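Local coordinates for protein glutathione S-transferase (Bombyx mori, PDB 5ZFG) that probably transfers glutathione to electrophilic compounds as a member of the glutathione S-transferase superfamily, and metabolises the insecticide diazinon, at residues 12-23 with 158-169; 107-115 with 125-135. One frame throughout, in Å; residues are numbered along the deposited sequence.

Overall arrangement
Both contacts are helix pairs running roughly antiparallel, and they differ in depth. Interaction 1, its centre about 3 Å from the centre of the chain, is buried and joins the thioredoxin-like N-terminal domain to the all-helical C-terminal domain. Interaction 2, its centre about 17 Å from that of the chain, is partly buried and pairs two successive helices within the C-terminal domain. Their centres are 19 Å apart, yet they meet along helix 89-114: Thr169 OG1 lies 3.2 Å from Thr114 OG1, probably hydrogen-bonded, and Pro12 CD packs 3.3 Å from Tyr107 OH. Segment 107-115 thus touches both helices of interaction 1 while pairing with 125-135.

Interaction 1. Residues 12-23 with 158-169; sequences PPSLSVRQALVA and IADFPLINSTMT. With EDO (1,2-ethanediol), chain G.
Phe161 and Asn165, one turn apart on helix 160-169, both set CG anti to their own carbonyl carbon (chi1 -56° and -70°), which carries ring and amide onto helix 12-23. Gln19 has the same first torsion and then runs extended, bringing OE1 to the Asn165 amide. Phe161 and Asn165 are knobs in holes, the first among Ser16, Gln19, Ala20 and Ala23, the second among Pro12, Leu15, Ser16 and Gln19. Gln19 CB sits over one face of the phenyl ring, a CH-pi contact 3.9 Å from its centroid, while Ala20 CB packs 3.9 Å from Phe161 CE2. Asn165 ND2 gives two hydrogen bonds, one to Gln19 OE1 at 2.9 Å and one to Ser16 OG at 3.1 Å. The former arrives from above the carbonyl plane of Gln19, and the two amide planes stand 37° apart. Farther along, Pro12 CB rests 3.8 Å from Asn165 CB, and Leu15 CD1 meets Met168 CE at 3.7 Å. Helix 195-208 supplies further partners: Ser201 OG is hydrogen-bonded to Asn165 OD1, and Gln19 NE2 donates to Leu197 O. Arg18 NE donates to 1,2-ethanediol O1 at 3.0 Å, a molecule probably from the crystallisation liquor. The buried amides are satisfied at both ends, so this domain interface combines apolar packing with directional bonds that fix how Asn165 and Gln19 are turned.

Interaction 2. Residues 107-115 with 125-135; sequences YANISAYTM and TPLGLKKVHIS
Tyr113 crosses Val132 at about a right angle and lies alongside Leu129, pointing the same way. Its CG is anti to the backbone N (chi1 -172°), which carries the ring across to the first turns of helix 126-135. Tyr113 CB presses on Val132 CG2 at 3.4 Å, while Tyr113 CE1 reaches Leu129 CB at 3.7 Å. Gly128, with no side chain, lets the ring approach the backbone: Tyr113 CD1 is 3.5 Å from Leu129 N. Tyr113 cut back to an alanine keeps CB on Val132 but is likely to open a gap where the ring meets Leu129 and the Gly128 backbone. At the other end Asn109 runs obliquely across the base of Lys131, and its ND2 donates to Ser135 OG at 3.0 Å, with the hydroxyl oxygen close to the amide plane. Between these two points a water bridges the backbones, donating to Asn109 O at 2.7 Å and to Gly128 O at 2.9 Å. Thr125 OG1 caps the second helix by accepting from Gly128 N. Phe175 packs against Leu129 and Val132 from a neighbouring loop. The segments' axes run 141° apart and approach to 8.4 Å, a near-antiparallel pairing of successive helices such as builds the helical C-terminal domain of glutathione S-transferases.

Interaction 1. Residues 12-23 with 158-169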
# COMPACT_ATOMS: atom_id res chain seq x y z
N PRO B 12 -5.18 1.03 -14.61
CA PRO B 12 -3.89 1.63 -14.25
C PRO B 12 -2.97 0.69 -13.47
O PRO B 12 -1.75 0.69 -13.73
CB PRO B 12 -4.29 2.86 -13.42
CG PRO B 12 -5.59 3.28 -14.10
CD PRO B 12 -6.30 1.99 -14.43
N PRO B 13 -3.47 -0.13 -12.53
CA PRO B 13 -2.54 -1.04 -11.83
C PRO B 13 -1.90 -2.07 -12.76
O PRO B 13 -0.71 -2.40 -12.61
CB PRO B 13 -3.44 -1.71 -10.77
CG PRO B 13 -4.56 -0.77 -10.57
CD PRO B 13 -4.84 -0.24 -11.96
N SER B 14 -2.68 -2.57 -13.72
CA SER B 14 -2.14 -3.47 -14.73
C SER B 14 -1.09 -2.77 -15.59
O SER B 14 -0.03 -3.34 -15.88
CB SER B 14 -3.28 -3.99 -15.63
OG SER B 14 -4.16 -4.91 -14.98
N LEU B 15 -1.39 -1.53 -16.04
CA LEU B 15 -0.45 -0.80 -16.89
C LEU B 15 0.87 -0.59 -16.18
O LEU B 15 1.93 -0.71 -16.79
CB LEU B 15 -1.03 0.55 -17.32
CG LEU B 15 -2.45 0.52 -17.92
CD1 LEU B 15 -3.02 1.93 -17.97
CD2 LEU B 15 -2.42 -0.08 -19.32
N SER B 16 0.81 -0.29 -14.88
CA SER B 16 2.04 -0.01 -14.14
C SER B 16 2.94 -1.23 -14.09
O SER B 16 4.17 -1.12 -14.23
CB SER B 16 1.70 0.46 -12.72
OG SER B 16 0.94 1.64 -12.74
N VAL B 17 2.36 -2.41 -13.87
CA VAL B 17 3.16 -3.62 -13.81
C VAL B 17 3.76 -3.91 -15.19
O VAL B 17 4.93 -4.28 -15.31
CB VAL B 17 2.34 -4.82 -13.29
CG1 VAL B 17 3.14 -6.12 -13.40
CG2 VAL B 17 1.92 -4.60 -11.81
N ARG B 18 2.99 -3.69 -16.25
CA ARG B 18 3.54 -3.94 -17.59
C ARG B 18 4.70 -3.00 -17.89
O ARG B 18 5.72 -3.44 -18.44
CB ARG B 18 2.43 -3.82 -18.64
CG ARG B 18 1.45 -4.99 -18.57
CD ARG B 18 0.20 -4.78 -19.44
NE ARG B 18 0.63 -4.39 -20.77
CZ ARG B 18 -0.03 -3.55 -21.56
NH1 ARG B 18 -1.17 -3.00 -21.19
NH2 ARG B 18 0.48 -3.24 -22.75
N GLN B 19 4.57 -1.72 -17.56
CA GLN B 19 5.65 -0.77 -17.78
C GLN B 19 6.92 -1.18 -17.04
O GLN B 19 8.02 -1.17 -17.61
CB GLN B 19 5.22 0.64 -17.37
CG GLN B 19 4.12 1.20 -18.27
CD GLN B 19 3.63 2.51 -17.75
OE1 GLN B 19 3.35 2.65 -16.54
NE2 GLN B 19 3.52 3.50 -18.63
N ALA B 20 6.79 -1.61 -15.78
CA ALA B 20 7.95 -2.07 -15.04
C ALA B 20 8.60 -3.29 -15.70
O ALA B 20 9.83 -3.37 -15.82
CB ALA B 20 7.57 -2.39 -13.59
N LEU B 21 7.78 -4.28 -16.09
CA LEU B 21 8.33 -5.47 -16.74
C LEU B 21 9.06 -5.11 -18.02
O LEU B 21 10.14 -5.64 -18.30
CB LEU B 21 7.22 -6.48 -17.02
CG LEU B 21 6.63 -7.24 -15.82
CD1 LEU B 21 5.24 -7.76 -16.18
CD2 LEU B 21 7.56 -8.38 -15.37
N VAL B 22 8.49 -4.18 -18.79
CA VAL B 22 9.12 -3.75 -20.04
C VAL B 22 10.39 -2.96 -19.76
O VAL B 22 11.44 -3.21 -20.38
CB VAL B 22 8.10 -2.93 -20.88
CG1 VAL B 22 8.78 -2.22 -22.05
CG2 VAL B 22 6.98 -3.83 -21.36
N ALA B 23 10.35 -2.03 -18.80
CA ALA B 23 11.53 -1.24 -18.47
C ALA B 23 12.67 -2.11 -17.97
O ALA B 23 13.85 -1.85 -18.26
CB ALA B 23 11.18 -0.18 -17.43
N ILE B 158 10.02 2.70 -9.84
CA ILE B 158 8.70 2.08 -9.90
C ILE B 158 7.63 2.97 -9.27
O ILE B 158 6.44 2.77 -9.53
CB ILE B 158 8.65 0.67 -9.25
CG1 ILE B 158 9.10 0.67 -7.78
CG2 ILE B 158 9.43 -0.38 -10.09
CD1 ILE B 158 8.90 -0.70 -7.09
N ALA B 159 8.01 3.93 -8.43
CA ALA B 159 7.02 4.85 -7.86
C ALA B 159 6.37 5.70 -8.94
O ALA B 159 5.23 6.15 -8.78
CB ALA B 159 7.68 5.74 -6.81
N ASP B 160 7.06 5.91 -10.07
CA ASP B 160 6.51 6.78 -11.10
C ASP B 160 5.31 6.17 -11.81
O ASP B 160 4.35 6.87 -12.11
CB ASP B 160 7.60 7.13 -12.11
CG ASP B 160 8.58 8.11 -11.55
OD1 ASP B 160 8.18 9.28 -11.38
OD2 ASP B 160 9.72 7.69 -11.23
N PHE B 161 5.36 4.87 -12.11
CA PHE B 161 4.34 4.27 -12.97
C PHE B 161 2.94 4.39 -12.39
O PHE B 161 2.04 4.84 -13.13
CB PHE B 161 4.66 2.80 -13.30
CG PHE B 161 6.00 2.61 -13.94
CD1 PHE B 161 6.38 3.35 -15.05
CD2 PHE B 161 6.89 1.68 -13.41
CE1 PHE B 161 7.64 3.18 -15.62
CE2 PHE B 161 8.15 1.49 -13.97
CZ PHE B 161 8.52 2.25 -15.09
N PRO B 162 2.66 4.04 -11.13
CA PRO B 162 1.29 4.19 -10.64
C PRO B 162 0.84 5.64 -10.66
O PRO B 162 -0.32 5.91 -11.02
CB PRO B 162 1.35 3.60 -9.21
CG PRO B 162 2.53 2.64 -9.27
CD PRO B 162 3.52 3.37 -10.13
N LEU B 163 1.73 6.59 -10.33
CA LEU B 163 1.31 7.99 -10.35
C LEU B 163 1.09 8.48 -11.78
O LEU B 163 0.16 9.25 -12.04
CB LEU B 163 2.34 8.86 -9.63
CG LEU B 163 2.53 8.52 -8.13
CD1 LEU B 163 3.82 9.13 -7.58
CD2 LEU B 163 1.31 9.01 -7.35
N ILE B 164 1.92 8.02 -12.72
CA ILE B 164 1.72 8.39 -14.12
C ILE B 164 0.35 7.93 -14.59
O ILE B 164 -0.42 8.70 -15.17
CB ILE B 164 2.84 7.80 -15.01
CG1 ILE B 164 4.14 8.61 -14.87
CG2 ILE B 164 2.33 7.74 -16.47
CD1 ILE B 164 4.05 10.01 -15.47
N ASN B 165 0.02 6.67 -14.32
CA ASN B 165 -1.23 6.12 -14.81
C ASN B 165 -2.45 6.67 -14.07
O ASN B 165 -3.54 6.74 -14.66
CB ASN B 165 -1.14 4.60 -14.75
CG ASN B 165 -0.17 4.07 -15.77
OD1 ASN B 165 -0.29 4.39 -16.96
ND2 ASN B 165 0.80 3.28 -15.34
N SER B 166 -2.31 7.07 -12.80
CA SER B 166 -3.39 7.82 -12.17
C SER B 166 -3.60 9.16 -12.88
O SER B 166 -4.73 9.54 -13.20
CB SER B 166 -3.08 8.03 -10.68
OG SER B 166 -3.02 6.79 -9.98
N THR B 167 -2.50 9.88 -13.14
CA THR B 167 -2.59 11.19 -13.79
C THR B 167 -3.10 11.06 -15.22
O THR B 167 -3.81 11.96 -15.71
CB THR B 167 -1.20 11.85 -13.78
OG1 THR B 167 -0.68 11.84 -12.44
CG2 THR B 167 -1.29 13.29 -14.30
N MET B 168 -2.77 9.96 -15.88
CA MET B 168 -3.27 9.71 -17.23
C MET B 168 -4.79 9.73 -17.28
O MET B 168 -5.37 10.18 -18.28
CB MET B 168 -2.71 8.37 -17.74
CG MET B 168 -3.33 7.89 -19.08
SD MET B 168 -4.88 6.98 -18.85
CE MET B 168 -4.19 5.44 -18.22
N THR B 169 -5.47 9.29 -16.21
CA THR B 169 -6.93 9.29 -16.24
C THR B 169 -7.49 10.70 -16.18
O THR B 169 -8.62 10.93 -16.63
CB THR B 169 -7.53 8.45 -15.11
OG1 THR B 169 -7.32 9.12 -13.86
CG2 THR B 169 -6.92 7.04 -15.08
C1 EDO G . 3.65 -4.48 -22.75
O1 EDO G . 2.80 -5.61 -22.46
C2 EDO G . 3.39 -3.91 -24.15
O2 EDO G . 4.63 -3.47 -24.75

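Interaction 2. Residues 107-115 with 125-135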
# COMPACT_ATOMS: atom_id res chain seq x y z
N TYR B 107 -4.55 7.80 -6.36
CA TYR B 107 -5.41 7.05 -7.26
C TYR B 107 -6.83 6.93 -6.70
O TYR B 107 -7.81 7.00 -7.45
CB TYR B 107 -4.80 5.67 -7.52
CG TYR B 107 -5.52 4.83 -8.54
CD1 TYR B 107 -5.95 5.37 -9.74
CD2 TYR B 107 -5.76 3.47 -8.30
CE1 TYR B 107 -6.62 4.59 -10.68
CE2 TYR B 107 -6.41 2.68 -9.24
CZ TYR B 107 -6.84 3.25 -10.43
OH TYR B 107 -7.49 2.46 -11.37
N ALA B 108 -6.96 6.78 -5.38
CA ALA B 108 -8.28 6.63 -4.77
C ALA B 108 -9.16 7.85 -5.05
O ALA B 108 -10.32 7.70 -5.44
CB ALA B 108 -8.13 6.42 -3.26
N ASN B 109 -8.60 9.05 -4.87
CA ASN B 109 -9.36 10.29 -5.07
C ASN B 109 -9.54 10.60 -6.55
O ASN B 109 -10.63 10.98 -6.98
CB ASN B 109 -8.67 11.47 -4.39
CG ASN B 109 -8.86 11.50 -2.90
OD1 ASN B 109 -9.68 10.78 -2.37
ND2 ASN B 109 -8.08 12.33 -2.22
N ILE B 110 -8.47 10.48 -7.34
CA ILE B 110 -8.56 10.84 -8.75
C ILE B 110 -9.54 9.91 -9.47
O ILE B 110 -10.44 10.37 -10.17
CB ILE B 110 -7.17 10.84 -9.41
CG1 ILE B 110 -6.44 12.12 -9.00
CG2 ILE B 110 -7.28 10.74 -10.94
CD1 ILE B 110 -4.98 12.16 -9.38
N SER B 111 -9.42 8.59 -9.25
CA SER B 111 -10.25 7.65 -9.98
C SER B 111 -11.71 7.74 -9.56
O SER B 111 -12.59 7.50 -10.39
CB SER B 111 -9.74 6.22 -9.80
OG SER B 111 -10.00 5.77 -8.48
N ALA B 112 -11.99 8.08 -8.30
CA ALA B 112 -13.38 8.28 -7.90
C ALA B 112 -14.02 9.36 -8.75
O ALA B 112 -15.21 9.28 -9.08
CB ALA B 112 -13.46 8.64 -6.41
N TYR B 113 -13.25 10.36 -9.15
CA TYR B 113 -13.80 11.43 -9.97
C TYR B 113 -13.76 11.11 -11.46
O TYR B 113 -14.77 11.28 -12.16
CB TYR B 113 -13.03 12.71 -9.69
CG TYR B 113 -13.63 13.93 -10.32
CD1 TYR B 113 -14.65 14.63 -9.68
CD2 TYR B 113 -13.19 14.39 -11.56
CE1 TYR B 113 -15.19 15.77 -10.24
CE2 TYR B 113 -13.74 15.52 -12.13
CZ TYR B 113 -14.74 16.21 -11.47
OH TYR B 113 -15.30 17.33 -12.02
N THR B 114 -12.61 10.65 -11.97
CA THR B 114 -12.50 10.37 -13.39
C THR B 114 -13.31 9.14 -13.81
O THR B 114 -13.46 8.92 -15.02
CB THR B 114 -11.03 10.23 -13.83
OG1 THR B 114 -10.37 9.22 -13.06
CG2 THR B 114 -10.27 11.55 -13.64
N MET B 115 -13.87 8.39 -12.87
CA MET B 115 -14.80 7.30 -13.17
C MET B 115 -16.21 7.64 -12.68
O MET B 115 -16.42 8.53 -11.85
CB MET B 115 -14.36 5.99 -12.52
CG MET B 115 -12.89 5.63 -12.71
SD MET B 115 -12.45 5.02 -14.35
CE MET B 115 -11.19 6.19 -14.86
N THR B 125 -18.92 15.25 -8.26
CA THR B 125 -19.48 16.17 -7.29
C THR B 125 -18.48 17.27 -6.95
O THR B 125 -17.28 17.12 -7.18
CB THR B 125 -19.89 15.43 -6.01
OG1 THR B 125 -18.71 14.89 -5.39
CG2 THR B 125 -20.87 14.30 -6.33
N PRO B 126 -18.96 18.40 -6.42
CA PRO B 126 -18.03 19.42 -5.91
C PRO B 126 -16.98 18.89 -4.94
O PRO B 126 -15.83 19.34 -4.98
CB PRO B 126 -18.96 20.42 -5.21
CG PRO B 126 -20.25 20.29 -5.93
CD PRO B 126 -20.36 18.86 -6.38
N LEU B 127 -17.36 17.99 -4.04
CA LEU B 127 -16.38 17.50 -3.08
C LEU B 127 -15.39 16.56 -3.75
O LEU B 127 -14.19 16.58 -3.44
CB LEU B 127 -17.08 16.80 -1.91
CG LEU B 127 -16.12 16.23 -0.86
CD1 LEU B 127 -15.23 17.33 -0.29
CD2 LEU B 127 -16.87 15.51 0.25
N GLY B 128 -15.86 15.74 -4.71
CA GLY B 128 -14.94 14.89 -5.45
C GLY B 128 -13.94 15.69 -6.26
O GLY B 128 -12.76 15.34 -6.33
N LEU B 129 -14.40 16.78 -6.87
CA LEU B 129 -13.51 17.67 -7.59
C LEU B 129 -12.49 18.31 -6.65
O LEU B 129 -11.30 18.42 -6.98
CB LEU B 129 -14.32 18.75 -8.31
CG LEU B 129 -13.52 19.88 -8.98
CD1 LEU B 129 -12.60 19.28 -10.04
CD2 LEU B 129 -14.47 20.91 -9.60
N LYS B 130 -12.95 18.72 -5.46
CA LYS B 130 -12.02 19.29 -4.48
C LYS B 130 -10.96 18.27 -4.09
O LYS B 130 -9.78 18.61 -3.93
CB LYS B 130 -12.79 19.77 -3.25
CG LYS B 130 -11.90 20.41 -2.20
CD LYS B 130 -11.27 21.69 -2.74
CE LYS B 130 -11.73 22.88 -1.92
NZ LYS B 130 -10.97 24.14 -2.21
N LYS B 131 -11.37 17.01 -3.94
CA LYS B 131 -10.42 15.99 -3.51
C LYS B 131 -9.41 15.67 -4.60
O LYS B 131 -8.26 15.33 -4.29
CB LYS B 131 -11.18 14.75 -3.05
CG LYS B 131 -11.86 14.93 -1.66
CD LYS B 131 -12.69 13.73 -1.28
CE LYS B 131 -13.47 13.96 0.02
NZ LYS B 131 -12.66 13.72 1.24
N VAL B 132 -9.80 15.78 -5.87
CA VAL B 132 -8.82 15.69 -6.95
C VAL B 132 -7.77 16.77 -6.79
O VAL B 132 -6.56 16.51 -6.86
CB VAL B 132 -9.50 15.79 -8.33
CG1 VAL B 132 -8.44 15.92 -9.41
CG2 VAL B 132 -10.39 14.59 -8.59
N HIS B 133 -8.21 18.01 -6.53
CA HIS B 133 -7.24 19.10 -6.41
C HIS B 133 -6.36 18.94 -5.17
O HIS B 133 -5.19 19.31 -5.20
CB HIS B 133 -7.97 20.45 -6.41
CG HIS B 133 -8.36 20.90 -7.79
ND1 HIS B 133 -7.44 21.34 -8.71
CD2 HIS B 133 -9.56 20.92 -8.42
CE1 HIS B 133 -8.06 21.64 -9.84
NE2 HIS B 133 -9.35 21.40 -9.69
N ILE B 134 -6.89 18.37 -4.09
CA ILE B 134 -6.06 18.14 -2.91
C ILE B 134 -4.97 17.11 -3.21
O ILE B 134 -3.81 17.27 -2.80
CB ILE B 134 -6.94 17.74 -1.71
CG1 ILE B 134 -7.72 18.96 -1.22
CG2 ILE B 134 -6.08 17.20 -0.58
CD1 ILE B 134 -9.02 18.63 -0.54
N SER B 135 -5.31 16.05 -3.96
CA SER B 135 -4.32 15.03 -4.31
C SER B 135 -3.23 15.60 -5.20
O SER B 135 -2.04 15.33 -5.00
CB SER B 135 -4.99 13.85 -5.00
OG SER B 135 -5.91 13.20 -4.14
O HOH W 1 -12.54 12.51 -5.75